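Local coordinates for protein citrate synthase (Mycobacterium tuberculosis, PDB 4TVM) that catalyses the condensation of oxaloacetate with acetyl-CoA and water to give citrate and CoA, the entry reaction of the Krebs cycle, at residues 83-86 and 87-91; 155-158 and 159-162; 366-369 and 370-373. All blocks are in the same frame, centred on the assembly; numbering follows the deposited sequence.

Contact 1: 83-86 and 87-91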
ATOM      1  N   SER A  83      -3.149 -28.774 -12.711  1.00 42.00           N
ATOM      2  CA  SER A  83      -2.149 -28.462 -11.692  1.00 40.93           C
ATOM      3  C   SER A  83      -2.731 -28.449 -10.286  1.00 41.08           C
ATOM      4  O   SER A  83      -3.826 -28.951 -10.051  1.00 43.80           O
ATOM      5  CB  SER A  83      -1.482 -27.116 -11.985  1.00 39.20           C
ATOM      6  OG  SER A  83      -0.344 -26.959 -11.171  1.00 30.02           O
ATOM      7  N   THR A  84      -1.968 -27.901  -9.344  1.00 42.01           N
ATOM      8  CA  THR A  84      -2.495 -27.572  -8.009  1.00 41.85           C
ATOM      9  C   THR A  84      -2.106 -26.162  -7.645  1.00 44.25           C
ATOM     10  O   THR A  84      -1.171 -25.579  -8.194  1.00 43.51           O
ATOM     11  CB  THR A  84      -1.900 -28.453  -6.943  1.00 41.53           C
ATOM     12  OG1 THR A  84      -0.505 -28.199  -6.916  1.00 42.72           O
ATOM     13  CG2 THR A  84      -2.168 -30.002  -7.250  1.00 43.69           C
ATOM     14  N   PHE A  85      -2.818 -25.604  -6.690  1.00 46.86           N
ATOM     15  CA  PHE A  85      -2.443 -24.312  -6.187  1.00 42.91           C
ATOM     16  C   PHE A  85      -0.983 -24.232  -5.724  1.00 42.53           C
ATOM     17  O   PHE A  85      -0.304 -23.235  -5.969  1.00 48.41           O
ATOM     18  CB  PHE A  85      -3.383 -23.869  -5.091  1.00 41.61           C
ATOM     19  CG  PHE A  85      -3.113 -22.477  -4.630  1.00 40.14           C
ATOM     20  CD1 PHE A  85      -2.922 -21.473  -5.553  1.00 38.38           C
ATOM     21  CD2 PHE A  85      -2.979 -22.188  -3.274  1.00 42.64           C
ATOM     22  CE1 PHE A  85      -2.658 -20.193  -5.147  1.00 42.59           C
ATOM     23  CE2 PHE A  85      -2.688 -20.914  -2.850  1.00 41.98           C
ATOM     24  CZ  PHE A  85      -2.522 -19.914  -3.785  1.00 44.48           C
ATOM     25  N   ILE A  86      -0.461 -25.275  -5.115  1.00 42.40           N
ATOM     26  CA  ILE A  86       0.941 -25.225  -4.706  1.00 46.40           C
ATOM     27  C   ILE A  86       1.883 -25.290  -5.893  1.00 42.82           C
ATOM     28  O   ILE A  86       2.915 -24.632  -5.930  1.00 38.27           O
ATOM     29  CB  ILE A  86       1.303 -26.331  -3.710  1.00 51.63           C
ATOM     30  CG1 ILE A  86       0.365 -26.259  -2.495  1.00 54.31           C
ATOM     31  CG2 ILE A  86       2.747 -26.145  -3.279  1.00 53.92           C
ATOM     32  CD1 ILE A  86       0.884 -26.927  -1.245  1.00 58.68           C
ATOM     33  N   GLU A  87       1.541 -26.097  -6.882  1.00 44.00           N
ATOM     34  CA  GLU A  87       2.415 -26.229  -8.031  1.00 38.31           C
ATOM     35  C   GLU A  87       2.453 -24.872  -8.744  1.00 36.71           C
ATOM     36  O   GLU A  87       3.487 -24.409  -9.230  1.00 34.06           O
ATOM     37  CB  GLU A  87       1.886 -27.295  -8.911  1.00 38.16           C
ATOM     38  CG  GLU A  87       2.954 -27.924  -9.766  1.00 42.75           C
ATOM     39  CD  GLU A  87       2.371 -28.759 -10.877  1.00 39.43           C
ATOM     40  OE1 GLU A  87       1.295 -28.388 -11.378  1.00 32.34           O
ATOM     41  OE2 GLU A  87       3.020 -29.763 -11.249  1.00 48.91           O
ATOM     42  N   VAL A  88       1.300 -24.231  -8.750  1.00 33.62           N
ATOM     43  CA  VAL A  88       1.133 -22.922  -9.335  1.00 34.15           C
ATOM     44  C   VAL A  88       1.899 -21.847  -8.591  1.00 35.70           C
ATOM     45  O   VAL A  88       2.535 -21.009  -9.236  1.00 37.06           O
ATOM     46  CB  VAL A  88      -0.353 -22.596  -9.430  1.00 36.37           C
ATOM     47  CG1 VAL A  88      -0.572 -21.127  -9.730  1.00 37.57           C
ATOM     48  CG2 VAL A  88      -0.961 -23.463 -10.537  1.00 39.67           C
ATOM     49  N   CYS A  89       1.870 -21.884  -7.245  1.00 35.56           N
ATOM     50  CA  CYS A  89       2.736 -21.028  -6.409  1.00 30.27           C
ATOM     51  C   CYS A  89       4.143 -21.192  -6.863  1.00 27.28           C
ATOM     52  O   CYS A  89       4.819 -20.239  -7.173  1.00 28.15           O
ATOM     53  CB  CYS A  89       2.684 -21.429  -4.922  1.00 31.29           C
ATOM     54  SG  CYS A  89       1.119 -21.093  -4.043  1.00 34.85           S
ATOM     55  N   TYR A  90       4.618 -22.424  -6.876  1.00 29.34           N
ATOM     56  CA  TYR A  90       6.018 -22.662  -7.239  1.00 30.71           C
ATOM     57  C   TYR A  90       6.311 -22.086  -8.612  1.00 32.71           C
ATOM     58  O   TYR A  90       7.311 -21.376  -8.764  1.00 34.88           O
ATOM     59  CB  TYR A  90       6.330 -24.144  -7.231  1.00 32.64           C
ATOM     60  CG  TYR A  90       7.760 -24.467  -7.599  1.00 36.00           C
ATOM     61  CD1 TYR A  90       8.236 -24.213  -8.868  1.00 36.11           C
ATOM     62  CD2 TYR A  90       8.636 -25.032  -6.671  1.00 38.36           C
ATOM     63  CE1 TYR A  90       9.534 -24.507  -9.207  1.00 37.62           C
ATOM     64  CE2 TYR A  90       9.929 -25.340  -7.011  1.00 35.70           C
ATOM     65  CZ  TYR A  90      10.357 -25.085  -8.285  1.00 37.30           C
ATOM     66  OH  TYR A  90      11.632 -25.372  -8.651  1.00 41.67           O
ATOM     67  N   LEU A  91       5.440 -22.372  -9.597  1.00 30.29           N
ATOM     68  CA  LEU A  91       5.709 -22.012 -10.972  1.00 32.30           C
ATOM     69  C   LEU A  91       5.856 -20.530 -11.033  1.00 34.71           C
ATOM     70  O   LEU A  91       6.840 -20.029 -11.531  1.00 40.28           O
ATOM     71  CB  LEU A  91       4.554 -22.471 -11.881  1.00 35.35           C
ATOM     72  CG  LEU A  91       4.324 -21.792 -13.238  1.00 37.01           C
ATOM     73  CD1 LEU A  91       5.316 -22.315 -14.272  1.00 39.01           C
ATOM     74  CD2 LEU A  91       2.897 -22.042 -13.701  1.00 37.74           C
TER
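With OG1 of T84 turned between its own backbone N and carbonyl carbon (chi1 63°), the hydroxyl faces the backbone of E87, and its oxygen accepts from E87 N at 2.9 Å. The bond is fairly straight, and it makes T84 the N-cap of helix 85-94. The side chains of T84 and E87 cross at about a right angle, and OG1 also lies against E87 CB. In the same first turn F85 reaches forward to C89, one turn on, through a different pair of torsions. CG of F85 lies trans to its backbone N (chi1 -174°), while SG of C89 leans back beside its own N. The sulfur therefore sits over one face of the phenyl ring, 3.9 Å from SG to the F85 centroid and shifted toward the rim at CZ. Beneath these side chains V88 N bonds to T84 O, C89 N to F85 O and Y90 N to I86 O, each at 2.9 Å. P393 of helix 383-403 packs against both F85 and C89, and F226 meets the F85 ring. The chemistry thus changes round the helix start: the T84 hydroxyl caps the E87 amide, while on the buried side a sulfur-aromatic contact ties F85 to C89.

Contact 2: 155-158 and 159-162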
ATOM      1  N   MET A 155      17.270  -7.544   0.834  1.00 63.20           N
ATOM      2  CA  MET A 155      18.427  -7.860   0.007  1.00 61.45           C
ATOM      3  C   MET A 155      18.928  -9.264   0.178  1.00 54.67           C
ATOM      4  O   MET A 155      19.381  -9.822  -0.780  1.00 51.51           O
ATOM      5  CB  MET A 155      19.589  -6.906   0.301  1.00 58.88           C
ATOM      6  CG  MET A 155      19.205  -5.467   0.091  1.00 55.62           C
ATOM      7  SD  MET A 155      18.440  -5.339  -1.525  1.00 62.17           S
ATOM      8  CE  MET A 155      17.063  -4.286  -1.151  1.00 57.52           C
ATOM      9  N   ASP A 156      18.891  -9.819   1.383  1.00 59.08           N
ATOM     10  CA  ASP A 156      19.472 -11.128   1.596  1.00 58.72           C
ATOM     11  C   ASP A 156      18.497 -12.115   1.082  1.00 63.16           C
ATOM     12  O   ASP A 156      17.376 -12.136   1.557  1.00 69.57           O
ATOM     13  CB  ASP A 156      19.637 -11.446   3.052  1.00 55.61           C
ATOM     14  CG  ASP A 156      20.171 -12.839   3.261  1.00 57.12           C
ATOM     15  OD1 ASP A 156      21.382 -13.034   3.051  1.00 55.32           O
ATOM     16  OD2 ASP A 156      19.399 -13.751   3.615  1.00 52.68           O
ATOM     17  N   ASN A 157      18.892 -12.950   0.136  1.00 64.65           N
ATOM     18  CA  ASN A 157      18.021 -14.038  -0.172  1.00 70.93           C
ATOM     19  C   ASN A 157      18.397 -15.285   0.545  1.00 67.28           C
ATOM     20  O   ASN A 157      19.560 -15.569   0.801  1.00 77.36           O
ATOM     21  CB  ASN A 157      17.883 -14.363  -1.632  1.00 70.67           C
ATOM     22  CG  ASN A 157      16.725 -15.301  -1.853  1.00 75.94           C
ATOM     23  OD1 ASN A 157      16.177 -15.869  -0.878  1.00 65.63           O
ATOM     24  ND2 ASN A 157      16.314 -15.456  -3.105  1.00 78.63           N
ATOM     25  N   GLY A 158      17.363 -16.054   0.813  1.00 60.91           N
ATOM     26  CA  GLY A 158      17.454 -17.127   1.761  1.00 59.59           C
ATOM     27  C   GLY A 158      16.622 -16.625   2.911  1.00 56.42           C
ATOM     28  O   GLY A 158      15.867 -17.379   3.520  1.00 55.12           O
ATOM     29  N   GLN A 159      16.769 -15.341   3.207  1.00 52.09           N
ATOM     30  CA  GLN A 159      15.841 -14.652   4.079  1.00 50.78           C
ATOM     31  C   GLN A 159      14.537 -14.400   3.356  1.00 45.71           C
ATOM     32  O   GLN A 159      13.464 -14.654   3.889  1.00 40.52           O
ATOM     33  CB  GLN A 159      16.450 -13.360   4.618  1.00 52.56           C
ATOM     34  CG  GLN A 159      16.919 -13.564   6.049  1.00 55.41           C
ATOM     35  CD  GLN A 159      17.597 -12.353   6.648  1.00 59.66           C
ATOM     36  OE1 GLN A 159      17.018 -11.268   6.749  1.00 57.68           O
ATOM     37  NE2 GLN A 159      18.854 -12.522   7.034  1.00 63.51           N
ATOM     38  N   VAL A 160      14.625 -13.931   2.125  1.00 42.31           N
ATOM     39  CA  VAL A 160      13.444 -13.775   1.291  1.00 38.59           C
ATOM     40  C   VAL A 160      12.764 -15.128   1.099  1.00 41.82           C
ATOM     41  O   VAL A 160      11.539 -15.244   1.043  1.00 37.65           O
ATOM     42  CB  VAL A 160      13.856 -13.271  -0.072  1.00 37.33           C
ATOM     43  CG1 VAL A 160      12.700 -13.338  -1.043  1.00 36.95           C
ATOM     44  CG2 VAL A 160      14.353 -11.836   0.050  1.00 41.20           C
ATOM     45  N   GLU A 161      13.591 -16.147   0.999  1.00 39.93           N
ATOM     46  CA  GLU A 161      13.116 -17.470   0.799  1.00 45.38           C
ATOM     47  C   GLU A 161      12.323 -17.957   2.003  1.00 44.95           C
ATOM     48  O   GLU A 161      11.284 -18.565   1.863  1.00 47.29           O
ATOM     49  CB  GLU A 161      14.320 -18.379   0.604  1.00 50.35           C
ATOM     50  CG  GLU A 161      13.967 -19.645  -0.097  1.00 58.50           C
ATOM     51  CD  GLU A 161      13.512 -19.379  -1.516  1.00 64.54           C
ATOM     52  OE1 GLU A 161      14.375 -19.260  -2.413  1.00 63.54           O
ATOM     53  OE2 GLU A 161      12.287 -19.266  -1.725  1.00 72.03           O
ATOM     54  N   LEU A 162      12.852 -17.706   3.192  1.00 42.48           N
ATOM     55  CA  LEU A 162      12.249 -18.160   4.414  1.00 38.16           C
ATOM     56  C   LEU A 162      10.946 -17.412   4.678  1.00 42.01           C
ATOM     57  O   LEU A 162       9.960 -18.029   5.106  1.00 43.54           O
ATOM     58  CB  LEU A 162      13.232 -17.926   5.546  1.00 37.55           C
ATOM     59  CG  LEU A 162      12.854 -18.372   6.950  1.00 36.30           C
ATOM     60  CD1 LEU A 162      12.501 -19.847   6.995  1.00 36.15           C
ATOM     61  CD2 LEU A 162      13.995 -18.062   7.899  1.00 35.08           C
TER
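D156 meets Q159 with its carboxylate: OD2 accepts from Q159 N at 3.1 Å. The N-H arrives on the anti side of the oxygen and 24° out of the carboxylate plane, and the line from N-H to oxygen is itself bent. CG of D156 lies trans to the backbone N (chi1 177°), which carries OD2 forward to the first amide of the helix and against Q159 CB. The side chains cross nearly at right angles. The amide of Q159 has its main partner outside, since OE1 accepts from the backbone N of D153. D156 also gives its carbonyl O to V160 N in a weak bond of 3.3 Å, and CG2 of V160 lies against that same oxygen.

At N157 the side-chain oxygen takes over: OD1 reaches E161 N at 3.2 Å in a weak, strongly bent bond, and it also touches the CB atoms of V160 and E161. Together the two side chains serve amides in the first turn of helix 159-182, although the N-cap position itself belongs to the next residue, G158. It adopts a positive phi, with backbone angles that glycine takes up readily. From G158 the carbonyl O accepts from L162 N at 3.1 Å, the N-H standing above the carbonyl plane. CB of E161 packs on this oxygen too. Beyond its bend at chi2 (65°), the carboxylate of E161 leaves the turn: OE2 accepts a hydrogen bond from Y94 OH and forms a salt bridge with R400 of helix 383-403, whose side chain also touches N157 and V160.

Contact 3: 366-369 and 370-373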
ATOM      1  N   ASP A 366     -17.295 -12.083 -12.136  1.00 71.63           N
ATOM      2  CA  ASP A 366     -16.966 -12.148 -10.718  1.00 66.43           C
ATOM      3  C   ASP A 366     -18.186 -12.718  -9.994  1.00 66.24           C
ATOM      4  O   ASP A 366     -18.109 -13.151  -8.850  1.00 67.45           O
ATOM      5  CB  ASP A 366     -16.676 -10.751 -10.185  1.00 65.41           C
ATOM      6  CG  ASP A 366     -15.441 -10.142 -10.811  1.00 65.74           C
ATOM      7  OD1 ASP A 366     -14.435 -10.878 -10.949  1.00 64.94           O
ATOM      8  OD2 ASP A 366     -15.476  -8.942 -11.160  1.00 55.21           O
ATOM      9  N   PHE A 367     -19.319 -12.662 -10.675  1.00 62.05           N
ATOM     10  CA  PHE A 367     -20.585 -13.174 -10.201  1.00 59.63           C
ATOM     11  C   PHE A 367     -20.532 -14.640  -9.814  1.00 61.67           C
ATOM     12  O   PHE A 367     -21.079 -15.022  -8.773  1.00 59.92           O
ATOM     13  CB  PHE A 367     -21.610 -12.952 -11.326  1.00 63.56           C
ATOM     14  CG  PHE A 367     -22.950 -13.566 -11.089  1.00 65.26           C
ATOM     15  CD1 PHE A 367     -23.203 -14.875 -11.450  1.00 68.23           C
ATOM     16  CD2 PHE A 367     -23.985 -12.809 -10.578  1.00 69.43           C
ATOM     17  CE1 PHE A 367     -24.458 -15.429 -11.265  1.00 69.45           C
ATOM     18  CE2 PHE A 367     -25.241 -13.357 -10.386  1.00 67.87           C
ATOM     19  CZ  PHE A 367     -25.476 -14.669 -10.730  1.00 66.22           C
ATOM     20  N   TYR A 368     -19.890 -15.470 -10.640  1.00 61.60           N
ATOM     21  CA  TYR A 368     -19.935 -16.920 -10.424  1.00 58.40           C
ATOM     22  C   TYR A 368     -19.087 -17.310  -9.236  1.00 52.81           C
ATOM     23  O   TYR A 368     -19.466 -18.191  -8.474  1.00 60.31           O
ATOM     24  CB  TYR A 368     -19.507 -17.720 -11.662  1.00 58.53           C
ATOM     25  CG  TYR A 368     -20.454 -17.569 -12.823  1.00 63.12           C
ATOM     26  CD1 TYR A 368     -21.767 -18.017 -12.737  1.00 63.37           C
ATOM     27  CD2 TYR A 368     -20.042 -16.970 -14.011  1.00 66.00           C
ATOM     28  CE1 TYR A 368     -22.647 -17.863 -13.795  1.00 61.04           C
ATOM     29  CE2 TYR A 368     -20.917 -16.803 -15.071  1.00 64.35           C
ATOM     30  CZ  TYR A 368     -22.217 -17.245 -14.956  1.00 64.25           C
ATOM     31  OH  TYR A 368     -23.073 -17.094 -16.030  1.00 72.78           O
ATOM     32  N   THR A 369     -17.949 -16.649  -9.056  1.00 50.45           N
ATOM     33  CA  THR A 369     -17.057 -16.992  -7.948  1.00 47.51           C
ATOM     34  C   THR A 369     -17.700 -16.732  -6.602  1.00 43.96           C
ATOM     35  O   THR A 369     -17.421 -17.417  -5.632  1.00 47.09           O
ATOM     36  CB  THR A 369     -15.743 -16.212  -8.029  1.00 50.26           C
ATOM     37  OG1 THR A 369     -15.276 -16.202  -9.384  1.00 50.96           O
ATOM     38  CG2 THR A 369     -14.688 -16.861  -7.138  1.00 53.47           C
ATOM     39  N   GLY A 370     -18.560 -15.729  -6.539  1.00 44.63           N
ATOM     40  CA  GLY A 370     -19.255 -15.392  -5.307  1.00 46.04           C
ATOM     41  C   GLY A 370     -20.169 -16.518  -4.875  1.00 44.58           C
ATOM     42  O   GLY A 370     -20.167 -16.943  -3.705  1.00 46.94           O
ATOM     43  N   LEU A 371     -20.928 -17.014  -5.835  1.00 44.39           N
ATOM     44  CA  LEU A 371     -21.917 -18.063  -5.586  1.00 45.81           C
ATOM     45  C   LEU A 371     -21.237 -19.292  -5.082  1.00 45.41           C
ATOM     46  O   LEU A 371     -21.681 -19.887  -4.111  1.00 46.53           O
ATOM     47  CB  LEU A 371     -22.661 -18.405  -6.865  1.00 46.53           C
ATOM     48  CG  LEU A 371     -23.168 -17.165  -7.603  1.00 48.90           C
ATOM     49  CD1 LEU A 371     -23.899 -17.580  -8.874  1.00 50.30           C
ATOM     50  CD2 LEU A 371     -24.039 -16.306  -6.689  1.00 46.54           C
ATOM     51  N   ILE A 372     -20.134 -19.652  -5.733  1.00 46.26           N
ATOM     52  CA  ILE A 372     -19.347 -20.822  -5.327  1.00 44.93           C
ATOM     53  C   ILE A 372     -18.868 -20.674  -3.895  1.00 43.53           C
ATOM     54  O   ILE A 372     -19.154 -21.510  -3.037  1.00 43.81           O
ATOM     55  CB  ILE A 372     -18.125 -21.014  -6.237  1.00 48.20           C
ATOM     56  CG1 ILE A 372     -18.588 -21.292  -7.670  1.00 50.08           C
ATOM     57  CG2 ILE A 372     -17.267 -22.173  -5.753  1.00 49.85           C
ATOM     58  CD1 ILE A 372     -17.465 -21.603  -8.625  1.00 52.27           C
ATOM     59  N   TYR A 373     -18.133 -19.612  -3.622  1.00 41.73           N
ATOM     60  CA  TYR A 373     -17.633 -19.409  -2.260  1.00 42.25           C
ATOM     61  C   TYR A 373     -18.783 -19.557  -1.284  1.00 43.97           C
ATOM     62  O   TYR A 373     -18.653 -20.257  -0.293  1.00 47.96           O
ATOM     63  CB  TYR A 373     -17.044 -18.012  -2.086  1.00 39.54           C
ATOM     64  CG  TYR A 373     -15.678 -17.784  -2.669  1.00 38.32           C
ATOM     65  CD1 TYR A 373     -14.728 -18.807  -2.743  1.00 37.33           C
ATOM     66  CD2 TYR A 373     -15.295 -16.498  -3.061  1.00 39.90           C
ATOM     67  CE1 TYR A 373     -13.453 -18.562  -3.232  1.00 39.21           C
ATOM     68  CE2 TYR A 373     -14.026 -16.241  -3.563  1.00 37.95           C
ATOM     69  CZ  TYR A 373     -13.110 -17.272  -3.649  1.00 42.04           C
ATOM     70  OH  TYR A 373     -11.847 -17.019  -4.142  1.00 47.60           O
TER
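CG2 of T369 lies over one face of the Y373 ring, a CH-pi contact of 4.0 Å from CG2 to the ring centroid, offset toward the CE2 rim. At the other end, CD1 of F367 sits over one face of the Y368 ring, near its rim, while CD1 of Y368 comes to the edge of the F367 ring and in its plane: the F367 ring turns its edge to the face of Y368. CD1 of L371 approaches both rings obliquely, 3.3 Å from F367 CE1 and 4.4 Å from Y368 CD1.

The T369 contact follows from a methyl placed trans to the backbone N (chi1 -43° for OG1), with the threonine and Y373 side chains lying side by side and pointing the same way. L371 gets to F367 because CG swings back beside its own N (chi1 -48°), which also lays CG against F367 O. In the backbone, I372 N bonds to Y368 O at 3.2 Å and Y373 N to T369 O at 3.1 Å, both nearly straight. The bond from G370 N to D366 O is weak at 3.5 Å.

Several helices close around the turn. T369, I372 and Y373 all touch L225 of helix 216-229, Y368 and T369 rest on V322 of helix 317-329, and F367 and Y368 share I342 of helix 339-348. D366, just ahead of these rings, touches the bound oxaloacetate and is probably an active-site residue. These residues lie in the early part of helix 367-375 in the citrate synthase fold, where a packed aromatic and aliphatic turn follows directly on an acid of the oxaloacetate pocket.

All three contacts lie at or near the beginning of a helix, yet they differ in burial. Contacts 1 and 3 are partly buried, while contact 2 lies at the surface. Contacts 2 and 3 sit on opposite sides of the chain's centre, about 36 Å apart between centres. Helix 383-403 touches both contact 1 and contact 2, and helix 216-229 lies against both contact 1 and contact 3. Polar side chains dominate the exposed turn at 155-162, whereas 366-373 relies on rings and methyls and 83-91 combines a hydroxyl cap with sulfur over a ring. Only contact 3 holds a residue of the oxaloacetate pocket.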